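Local coordinates for protein elongation factor G (Thermus thermophilus, PDB 2DY1) that binds GTP together with magnesium and probably acts as a GTPase in the elongation phase of protein synthesis, at residues T230-A233 and L234-A237; V361-Q364 and G365-E369; H432-T435 and A436-L440; G540-E544 and V545-D549. All blocks are in the same frame, centred on the assembly; numbering follows the deposited sequence.

Interaction 1 of 4, residues T230-A233 and L234-A237; sequences TGEA and LEKA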
loop_
_atom_site.group_PDB
_atom_site.type_symbol
_atom_site.label_atom_id
_atom_site.label_comp_id
_atom_site.label_asym_id
_atom_site.label_seq_id
_atom_site.Cartn_x
_atom_site.Cartn_y
_atom_site.Cartn_z
ATOM N N THR A 230 -6.014 37.515 25.049
ATOM C CA THR A 230 -6.603 36.637 26.061
ATOM C C THR A 230 -6.292 35.169 25.840
ATOM O O THR A 230 -5.894 34.761 24.745
ATOM C CB THR A 230 -8.139 36.784 26.126
ATOM O OG1 THR A 230 -8.724 36.352 24.890
ATOM C CG2 THR A 230 -8.522 38.236 26.387
ATOM N N GLY A 231 -6.468 34.381 26.894
ATOM C CA GLY A 231 -6.225 32.956 26.798
ATOM C C GLY A 231 -7.223 32.365 25.825
ATOM O O GLY A 231 -6.869 31.523 24.999
ATOM N N GLU A 232 -8.473 32.811 25.924
ATOM C CA GLU A 232 -9.534 32.344 25.036
ATOM C C GLU A 232 -9.184 32.584 23.579
ATOM O O GLU A 232 -9.403 31.716 22.732
ATOM C CB GLU A 232 -10.847 33.069 25.321
ATOM C CG GLU A 232 -11.736 32.423 26.352
ATOM C CD GLU A 232 -13.151 32.955 26.272
ATOM O OE1 GLU A 232 -13.337 34.180 26.439
ATOM O OE2 GLU A 232 -14.076 32.149 26.032
ATOM N N ALA A 233 -8.669 33.778 23.292
ATOM C CA ALA A 233 -8.295 34.148 21.933
ATOM C C ALA A 233 -7.173 33.254 21.444
ATOM O O ALA A 233 -7.178 32.814 20.293
ATOM C CB ALA A 233 -7.855 35.609 21.880
ATOM N N LEU A 234 -6.212 33.004 22.326
ATOM C CA LEU A 234 -5.070 32.154 22.007
ATOM C C LEU A 234 -5.498 30.708 21.766
ATOM O O LEU A 234 -4.991 30.061 20.847
ATOM C CB LEU A 234 -4.026 32.217 23.132
ATOM C CG LEU A 234 -3.076 33.421 23.094
ATOM C CD1 LEU A 234 -2.356 33.571 24.427
ATOM C CD2 LEU A 234 -2.085 33.251 21.940
ATOM N N GLU A 235 -6.423 30.201 22.575
ATOM C CA GLU A 235 -6.897 28.818 22.395
ATOM C C GLU A 235 -7.547 28.667 21.023
ATOM O O GLU A 235 -7.249 27.729 20.279
ATOM C CB GLU A 235 -7.939 28.443 23.454
ATOM C CG GLU A 235 -7.471 28.490 24.896
ATOM C CD GLU A 235 -8.604 28.185 25.871
ATOM O OE1 GLU A 235 -9.129 27.049 25.840
ATOM O OE2 GLU A 235 -8.975 29.083 26.662
ATOM N N LYS A 236 -8.442 29.592 20.689
ATOM C CA LYS A 236 -9.136 29.533 19.409
ATOM C C LYS A 236 -8.176 29.667 18.239
ATOM O O LYS A 236 -8.321 28.985 17.229
ATOM C CB LYS A 236 -10.218 30.621 19.332
ATOM C CG LYS A 236 -11.365 30.396 20.317
ATOM C CD LYS A 236 -12.465 31.449 20.188
ATOM C CE LYS A 236 -13.626 31.145 21.132
ATOM N NZ LYS A 236 -14.718 32.162 21.054
ATOM N N ALA A 237 -7.179 30.537 18.366
ATOM C CA ALA A 237 -6.218 30.705 17.296
ATOM C C ALA A 237 -5.406 29.415 17.114
ATOM O O ALA A 237 -5.146 28.999 15.988
ATOM C CB ALA A 237 -5.288 31.875 17.596
#
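The carboxylate of E235 lies back over the peptide carbonyl of G231, its OE2 3.6 Å from G231 O. These two flat groups belong to the start of helix 231-243, in the GTP-binding domain, where T230 is the N-cap. E235 is brought there by its first torsion: chi1 of -61° sets CG beside the residue's own backbone N, and CG comes 3.1 Å from G231 O, nearer than the carboxylate itself. At the cap, T230 OG1 accepts from A233 N at 3.0 Å with an N-H...O angle of 153°, giving the amide a partner that the helix cannot yet supply. From there the i to i+4 bonding of the backbone takes over. L234 N lies 3.0 Å from T230 O, and the shortest bond of the series runs from E235 N to G231 O at 2.8 Å. E232 and E235 both stand near the amino end, where their negative charge would probably interact favourably with the helix dipole. K236 runs extended in the direction of E232, yet their charged ends are not in contact: E232 OE2 and K236 NZ are 5.0 Å apart. On the buried flank, L234 packs against L209, I212 and V213 of helix 198-213, while A233 and A237 meet L219 of helix 217-225, so the capped start of the helix packs on two neighbouring helices. L234 CG sits 3.5 Å from T230 O, and on the exposed flank K236 CG lies 3.4 Å from E232 O.

Interaction 2 of 4, residues V361-Q364 and G365-E369; sequences VLWQ and GEKPE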
loop_
_atom_site.group_PDB
_atom_site.type_symbol
_atom_site.label_atom_id
_atom_site.label_comp_id
_atom_site.label_asym_id
_atom_site.label_seq_id
_atom_site.Cartn_x
_atom_site.Cartn_y
_atom_site.Cartn_z
ATOM N N VAL A 361 -18.773 4.337 -1.230
ATOM C CA VAL A 361 -19.301 5.555 -0.622
ATOM C C VAL A 361 -20.785 5.349 -0.325
ATOM O O VAL A 361 -21.501 4.672 -1.081
ATOM C CB VAL A 361 -19.106 6.742 -1.587
ATOM C CG1 VAL A 361 -19.576 8.049 -0.924
ATOM C CG2 VAL A 361 -17.617 6.844 -1.982
ATOM N N LEU A 362 -21.239 5.881 0.807
ATOM C CA LEU A 362 -22.637 5.755 1.203
ATOM C C LEU A 362 -23.155 7.152 1.505
ATOM O O LEU A 362 -22.433 7.995 2.033
ATOM C CB LEU A 362 -22.754 4.868 2.443
ATOM C CG LEU A 362 -22.020 3.534 2.287
ATOM C CD1 LEU A 362 -21.675 2.973 3.659
ATOM C CD2 LEU A 362 -22.857 2.587 1.498
ATOM N N TRP A 363 -24.420 7.404 1.194
ATOM C CA TRP A 363 -24.925 8.744 1.415
ATOM C C TRP A 363 -26.439 8.784 1.496
ATOM O O TRP A 363 -27.114 7.797 1.246
ATOM C CB TRP A 363 -24.517 9.636 0.222
ATOM C CG TRP A 363 -25.186 9.233 -1.102
ATOM C CD1 TRP A 363 -26.367 9.717 -1.615
ATOM C CD2 TRP A 363 -24.735 8.232 -2.029
ATOM N NE1 TRP A 363 -26.676 9.075 -2.797
ATOM C CE2 TRP A 363 -25.692 8.162 -3.077
ATOM C CE3 TRP A 363 -23.618 7.389 -2.078
ATOM C CZ2 TRP A 363 -25.561 7.280 -4.161
ATOM C CZ3 TRP A 363 -23.486 6.507 -3.164
ATOM C CH2 TRP A 363 -24.453 6.463 -4.187
ATOM N N GLN A 364 -26.939 9.969 1.834
ATOM C CA GLN A 364 -28.371 10.244 1.772
ATOM C C GLN A 364 -28.428 11.530 0.946
ATOM O O GLN A 364 -27.479 12.315 0.940
ATOM C CB GLN A 364 -28.996 10.453 3.148
ATOM C CG GLN A 364 -29.247 9.148 3.848
ATOM C CD GLN A 364 -30.015 9.327 5.132
ATOM O OE1 GLN A 364 -30.355 10.451 5.512
ATOM N NE2 GLN A 364 -30.295 8.223 5.809
ATOM N N GLY A 365 -29.512 11.721 0.209
ATOM C CA GLY A 365 -29.621 12.922 -0.600
ATOM C C GLY A 365 -28.824 12.814 -1.889
ATOM O O GLY A 365 -28.678 11.723 -2.458
ATOM N N GLU A 366 -28.302 13.949 -2.343
ATOM C CA GLU A 366 -27.531 14.009 -3.586
ATOM C C GLU A 366 -26.217 13.237 -3.446
ATOM O O GLU A 366 -25.482 13.428 -2.486
ATOM C CB GLU A 366 -27.245 15.477 -3.942
ATOM C CG GLU A 366 -26.520 15.690 -5.250
ATOM C CD GLU A 366 -27.355 15.374 -6.472
ATOM O OE1 GLU A 366 -26.783 14.892 -7.475
ATOM O OE2 GLU A 366 -28.574 15.621 -6.441
ATOM N N LYS A 367 -25.930 12.372 -4.414
ATOM C CA LYS A 367 -24.700 11.583 -4.374
ATOM C C LYS A 367 -23.474 12.482 -4.443
ATOM O O LYS A 367 -23.471 13.493 -5.149
ATOM C CB LYS A 367 -24.663 10.577 -5.533
ATOM C CG LYS A 367 -23.520 9.570 -5.417
ATOM C CD LYS A 367 -23.539 8.520 -6.522
ATOM C CE LYS A 367 -22.988 9.063 -7.804
ATOM N NZ LYS A 367 -22.924 8.000 -8.831
ATOM N N PRO A 368 -22.414 12.144 -3.688
ATOM C CA PRO A 368 -21.209 12.973 -3.732
ATOM C C PRO A 368 -20.418 12.767 -5.015
ATOM O O PRO A 368 -20.494 11.709 -5.646
ATOM C CB PRO A 368 -20.405 12.492 -2.521
ATOM C CG PRO A 368 -20.796 11.054 -2.425
ATOM C CD PRO A 368 -22.304 11.129 -2.624
ATOM N N GLU A 369 -19.675 13.803 -5.392
ATOM C CA GLU A 369 -18.790 13.753 -6.552
ATOM C C GLU A 369 -17.407 13.486 -5.956
ATOM O O GLU A 369 -17.248 13.534 -4.736
ATOM C CB GLU A 369 -18.851 15.083 -7.310
ATOM C CG GLU A 369 -20.237 15.270 -7.933
ATOM C CD GLU A 369 -20.388 16.536 -8.775
ATOM O OE1 GLU A 369 -19.456 17.364 -8.837
ATOM O OE2 GLU A 369 -21.468 16.685 -9.367
HETATM O O HOH W 1 -25.795 14.464 0.050
#
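One water molecule bridges the turn, 2.9 Å from Q364 O and 2.8 Å from E366 O, and so ties together two carbonyls that flank G365. Beside it, G365 O lies at the edge of the W363 indole, near the ring plane and 3.2 Å from CD1. G365 has phi 79° and psi -147°, a pair at which a CB would be jammed against Q364 O, and here the chain reverses direction. The turn follows strand 361-363 of domain 2, which has the beta-barrel fold shared by translation factors; the strand's backbone bonds run from L362 and Q364 to A286 and P284 on one flank and from W363 to Q317 on the other. Across the turn K367 lies over one face of W363. Its CG is 3.4 Å from the centroid of the six-membered ring and 15° off the normal, a CH-pi contact, and CD continues along the same face to 3.2 Å from W363 CH2. Beyond CD the lysine bends, chi3 turning its end aside so that NZ makes a salt bridge with E319. P368 CD reaches the same side of the indole obliquely, 3.8 Å from W363 CG. CG of P368 also meets CG1 of V361 in an apolar contact at 3.6 Å, with L285 touching both residues.

Interaction 3 of 4, residues H432-T435 and A436-L440; sequences HLAT and AKERL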
loop_
_atom_site.group_PDB
_atom_site.type_symbol
_atom_site.label_atom_id
_atom_site.label_comp_id
_atom_site.label_asym_id
_atom_site.label_seq_id
_atom_site.Cartn_x
_atom_site.Cartn_y
_atom_site.Cartn_z
ATOM N N HIS A 432 4.362 -8.664 3.717
ATOM C CA HIS A 432 2.964 -8.603 3.266
ATOM C C HIS A 432 2.525 -9.978 2.732
ATOM O O HIS A 432 1.483 -10.510 3.136
ATOM C CB HIS A 432 2.825 -7.537 2.174
ATOM C CG HIS A 432 1.415 -7.332 1.704
ATOM N ND1 HIS A 432 1.121 -6.860 0.445
ATOM C CD2 HIS A 432 0.226 -7.514 2.328
ATOM C CE1 HIS A 432 -0.194 -6.762 0.310
ATOM N NE2 HIS A 432 -0.759 -7.153 1.438
ATOM N N LEU A 433 3.319 -10.553 1.831
ATOM C CA LEU A 433 2.972 -11.851 1.235
ATOM C C LEU A 433 2.948 -12.968 2.272
ATOM O O LEU A 433 2.116 -13.876 2.207
ATOM C CB LEU A 433 3.957 -12.165 0.102
ATOM C CG LEU A 433 3.762 -11.276 -1.128
ATOM C CD1 LEU A 433 4.935 -11.481 -2.080
ATOM C CD2 LEU A 433 2.423 -11.586 -1.821
ATOM N N ALA A 434 3.837 -12.900 3.261
ATOM C CA ALA A 434 3.826 -13.912 4.304
ATOM C C ALA A 434 2.500 -13.842 5.067
ATOM O O ALA A 434 1.899 -14.870 5.376
ATOM C CB ALA A 434 5.020 -13.695 5.282
ATOM N N THR A 435 2.029 -12.629 5.362
ATOM C CA THR A 435 0.769 -12.517 6.089
ATOM C C THR A 435 -0.409 -12.985 5.248
ATOM O O THR A 435 -1.405 -13.438 5.802
ATOM C CB THR A 435 0.493 -11.068 6.620
ATOM O OG1 THR A 435 0.351 -10.134 5.538
ATOM C CG2 THR A 435 1.626 -10.643 7.560
ATOM N N ALA A 436 -0.291 -12.899 3.925
ATOM C CA ALA A 436 -1.385 -13.366 3.052
ATOM C C ALA A 436 -1.410 -14.901 3.067
ATOM O O ALA A 436 -2.475 -15.515 3.095
ATOM C CB ALA A 436 -1.185 -12.863 1.617
ATOM N N LYS A 437 -0.233 -15.511 3.020
ATOM C CA LYS A 437 -0.156 -16.972 3.059
ATOM C C LYS A 437 -0.768 -17.464 4.365
ATOM O O LYS A 437 -1.511 -18.450 4.396
ATOM C CB LYS A 437 1.309 -17.410 2.966
ATOM C CG LYS A 437 1.505 -18.912 3.091
ATOM C CD LYS A 437 2.965 -19.289 2.849
ATOM C CE LYS A 437 3.116 -20.812 2.985
ATOM N NZ LYS A 437 4.557 -21.195 3.009
ATOM N N GLU A 438 -0.421 -16.787 5.454
ATOM C CA GLU A 438 -0.947 -17.130 6.768
ATOM C C GLU A 438 -2.448 -16.935 6.831
ATOM O O GLU A 438 -3.144 -17.730 7.451
ATOM C CB GLU A 438 -0.268 -16.268 7.848
ATOM C CG GLU A 438 1.210 -16.610 7.994
ATOM C CD GLU A 438 2.005 -15.553 8.751
ATOM O OE1 GLU A 438 1.422 -14.814 9.572
ATOM O OE2 GLU A 438 3.237 -15.483 8.539
ATOM N N ARG A 439 -2.947 -15.866 6.202
ATOM C CA ARG A 439 -4.372 -15.626 6.253
ATOM C C ARG A 439 -5.144 -16.721 5.511
ATOM O O ARG A 439 -6.204 -17.136 5.986
ATOM C CB ARG A 439 -4.698 -14.220 5.703
ATOM C CG ARG A 439 -6.123 -13.794 6.018
ATOM C CD ARG A 439 -6.367 -13.770 7.511
ATOM N NE ARG A 439 -7.534 -12.952 7.867
ATOM C CZ ARG A 439 -8.046 -12.914 9.090
ATOM N NH1 ARG A 439 -7.506 -13.652 10.068
ATOM N NH2 ARG A 439 -9.082 -12.119 9.361
ATOM N N LEU A 440 -4.620 -17.176 4.371
ATOM C CA LEU A 440 -5.254 -18.254 3.614
ATOM C C LEU A 440 -5.292 -19.493 4.532
ATOM O O LEU A 440 -6.280 -20.235 4.553
ATOM C CB LEU A 440 -4.458 -18.523 2.331
ATOM C CG LEU A 440 -4.615 -17.387 1.307
ATOM C CD1 LEU A 440 -3.643 -17.528 0.145
ATOM C CD2 LEU A 440 -6.065 -17.415 0.782
#
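Helix 430-442 of domain III faces the nucleotide-binding domain here, and T435 on that side bonds back to the preceding turn. T435 OG1 donates to H432 O at 2.7 Å, and the same oxygen accepts A436 N at 3.1 Å, so two bonds grip one carbonyl. The hydroxyl reaches back because chi1 of 64° sets OG1 between the backbone N and the carbonyl carbon. It approaches from the flank, with a C=O...O angle of 126°, whereas A436 N lies in the carbonyl plane. The i to i+4 pattern continues with K437 N to L433 O at 3.0 Å and R439 N to T435 O at 2.9 Å; a weak second bond runs from A436 N to L433 O. E438 lies along the backbone, its CG 3.2 Å from A434 O, and its carboxylate stays over the same carbonyl, with OE2 3.5 Å from A434 O. There OE2 hydrogen-bonds H58 NE2, while R439 makes salt bridges to D294, E408 and D442, which would probably hold its guanidinium group firmly. T435 also touches E54 and F87, and its side chain is about 6 Å from that of the GTP-binding residue T60, so this helix face abuts the switch region beside the nucleotide. Helices 392-408 and 430-442 against one four-stranded antiparallel sheet, in strand order 2-3-1-4, make the ferredoxin-like fold typical of EF-G domain III.

Interaction 4 of 4, residues G540-E544 and V545-D549; sequences GSYHE and VDSSD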
loop_
_atom_site.group_PDB
_atom_site.type_symbol
_atom_site.label_atom_id
_atom_site.label_comp_id
_atom_site.label_asym_id
_atom_site.label_seq_id
_atom_site.Cartn_x
_atom_site.Cartn_y
_atom_site.Cartn_z
ATOM N N GLY A 540 0.243 -17.536 -53.310
ATOM C CA GLY A 540 -0.619 -18.570 -52.765
ATOM C C GLY A 540 -1.669 -18.897 -53.803
ATOM O O GLY A 540 -1.566 -18.492 -54.968
ATOM N N SER A 541 -2.689 -19.638 -53.404
ATOM C CA SER A 541 -3.744 -19.969 -54.343
ATOM C C SER A 541 -4.938 -20.444 -53.543
ATOM O O SER A 541 -4.815 -20.730 -52.345
ATOM C CB SER A 541 -3.278 -21.056 -55.329
ATOM O OG SER A 541 -3.006 -22.309 -54.700
ATOM N N TYR A 542 -6.090 -20.508 -54.197
ATOM C CA TYR A 542 -7.303 -20.957 -53.533
ATOM C C TYR A 542 -8.223 -21.637 -54.530
ATOM O O TYR A 542 -8.028 -21.539 -55.740
ATOM C CB TYR A 542 -8.042 -19.780 -52.895
ATOM C CG TYR A 542 -8.918 -19.001 -53.845
ATOM C CD1 TYR A 542 -8.366 -18.143 -54.798
ATOM C CD2 TYR A 542 -10.302 -19.146 -53.817
ATOM C CE1 TYR A 542 -9.170 -17.453 -55.702
ATOM C CE2 TYR A 542 -11.112 -18.469 -54.710
ATOM C CZ TYR A 542 -10.537 -17.626 -55.653
ATOM O OH TYR A 542 -11.335 -16.990 -56.562
ATOM N N HIS A 543 -9.218 -22.343 -54.010
ATOM C CA HIS A 543 -10.202 -22.994 -54.863
ATOM C C HIS A 543 -11.543 -22.561 -54.313
ATOM O O HIS A 543 -11.812 -22.688 -53.114
ATOM C CB HIS A 543 -10.063 -24.524 -54.823
ATOM C CG HIS A 543 -8.975 -25.051 -55.706
ATOM N ND1 HIS A 543 -8.988 -24.884 -57.076
ATOM C CD2 HIS A 543 -7.843 -25.738 -55.421
ATOM C CE1 HIS A 543 -7.913 -25.447 -57.596
ATOM N NE2 HIS A 543 -7.201 -25.973 -56.614
ATOM N N GLU A 544 -12.357 -22.009 -55.199
ATOM C CA GLU A 544 -13.681 -21.521 -54.876
ATOM C C GLU A 544 -14.475 -22.486 -54.004
ATOM O O GLU A 544 -15.169 -22.075 -53.074
ATOM C CB GLU A 544 -14.437 -21.251 -56.181
ATOM C CG GLU A 544 -15.904 -20.946 -56.010
ATOM C CD GLU A 544 -16.149 -20.011 -54.855
ATOM O OE1 GLU A 544 -15.227 -19.239 -54.525
ATOM O OE2 GLU A 544 -17.259 -20.040 -54.280
ATOM N N VAL A 545 -14.354 -23.771 -54.306
ATOM C CA VAL A 545 -15.074 -24.799 -53.572
ATOM C C VAL A 545 -14.527 -25.150 -52.180
ATOM O O VAL A 545 -15.163 -24.870 -51.165
ATOM C CB VAL A 545 -15.158 -26.094 -54.429
ATOM C CG1 VAL A 545 -13.761 -26.520 -54.872
ATOM C CG2 VAL A 545 -15.850 -27.204 -53.650
ATOM N N ASP A 546 -13.340 -25.746 -52.143
ATOM C CA ASP A 546 -12.725 -26.207 -50.904
ATOM C C ASP A 546 -12.024 -25.219 -49.978
ATOM O O ASP A 546 -11.674 -25.590 -48.858
ATOM C CB ASP A 546 -11.735 -27.325 -51.222
ATOM C CG ASP A 546 -12.380 -28.478 -51.948
ATOM O OD1 ASP A 546 -13.597 -28.404 -52.215
ATOM O OD2 ASP A 546 -11.665 -29.456 -52.251
ATOM N N SER A 547 -11.795 -23.987 -50.426
ATOM C CA SER A 547 -11.108 -23.028 -49.570
ATOM C C SER A 547 -11.982 -22.450 -48.458
ATOM O O SER A 547 -13.179 -22.229 -48.640
ATOM C CB SER A 547 -10.497 -21.902 -50.418
ATOM O OG SER A 547 -9.266 -22.343 -50.949
ATOM N N SER A 548 -11.369 -22.192 -47.306
ATOM C CA SER A 548 -12.095 -21.656 -46.152
ATOM C C SER A 548 -11.142 -20.909 -45.230
ATOM O O SER A 548 -9.934 -20.909 -45.456
ATOM C CB SER A 548 -12.722 -22.799 -45.355
ATOM O OG SER A 548 -11.712 -23.590 -44.747
ATOM N N ASP A 549 -11.680 -20.293 -44.183
ATOM C CA ASP A 549 -10.835 -19.585 -43.229
ATOM C C ASP A 549 -9.973 -20.590 -42.473
ATOM O O ASP A 549 -8.789 -20.352 -42.242
ATOM C CB ASP A 549 -11.679 -18.782 -42.241
ATOM C CG ASP A 549 -12.394 -17.622 -42.903
ATOM O OD1 ASP A 549 -11.837 -17.040 -43.859
ATOM O OD2 ASP A 549 -13.504 -17.277 -42.458
#
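S547 folds back on H543 and meets both its backbone polar atoms. Its chi1 of -82° puts OG beside its own backbone N, where it accepts H543 N at 3.1 Å in a nearly straight bond, the N-H...O angle being 171°. S547 N in turn donates to H543 O at 3.0 Å, lying in the plane of that carbonyl, and S547 CB comes to 3.1 Å from the same oxygen. The hydroxyl has a further partner outside the turn, Y480 O. The bond from S547 N spans five residues, H543 to S547, and makes an alpha-turn; the helical backbone angles of E544, V545 and D546 make it right-handed. It joins strand 533-541 of the domain IV sheet to helix 549-566, whose N-cap is S548, with OG bonded to A551 N. The backbone places Y542 CB 3.4 Å from S547 OG. Chi1 of 83°, with CG between the backbone N and the carbonyl carbon, sets the direction of the tyrosine ring, which has S547 CB at its edge; F552 of the following helix touches both Y542 and S547. In E544 the chain extends first and then bends at chi2. The H543 ring leads away from the turn to stack edge-to-face with Y480, but H543 CB remains 4.2 Å from V545 CG1.

All four contacts are local and well separated; even interactions 2 and 3, the closest pair, have nearest atoms about 20 Å apart. Interactions 1 and 3 both lie within single helices, but interaction 1 is a partly buried helix start completed by a threonine cap, whereas interaction 3 is a buried mid-helix turn whose threonine bonds back to its own helix, its side chain about 11 Å from GTP. Interactions 2 and 4 are surface turns that follow strands. Water and an indole face organise interaction 2; a serine pairing with backbone organises interaction 4. Interaction 4, in domain IV, lies on the opposite side of the chain's centre from interaction 1, with centres about 92 Å apart.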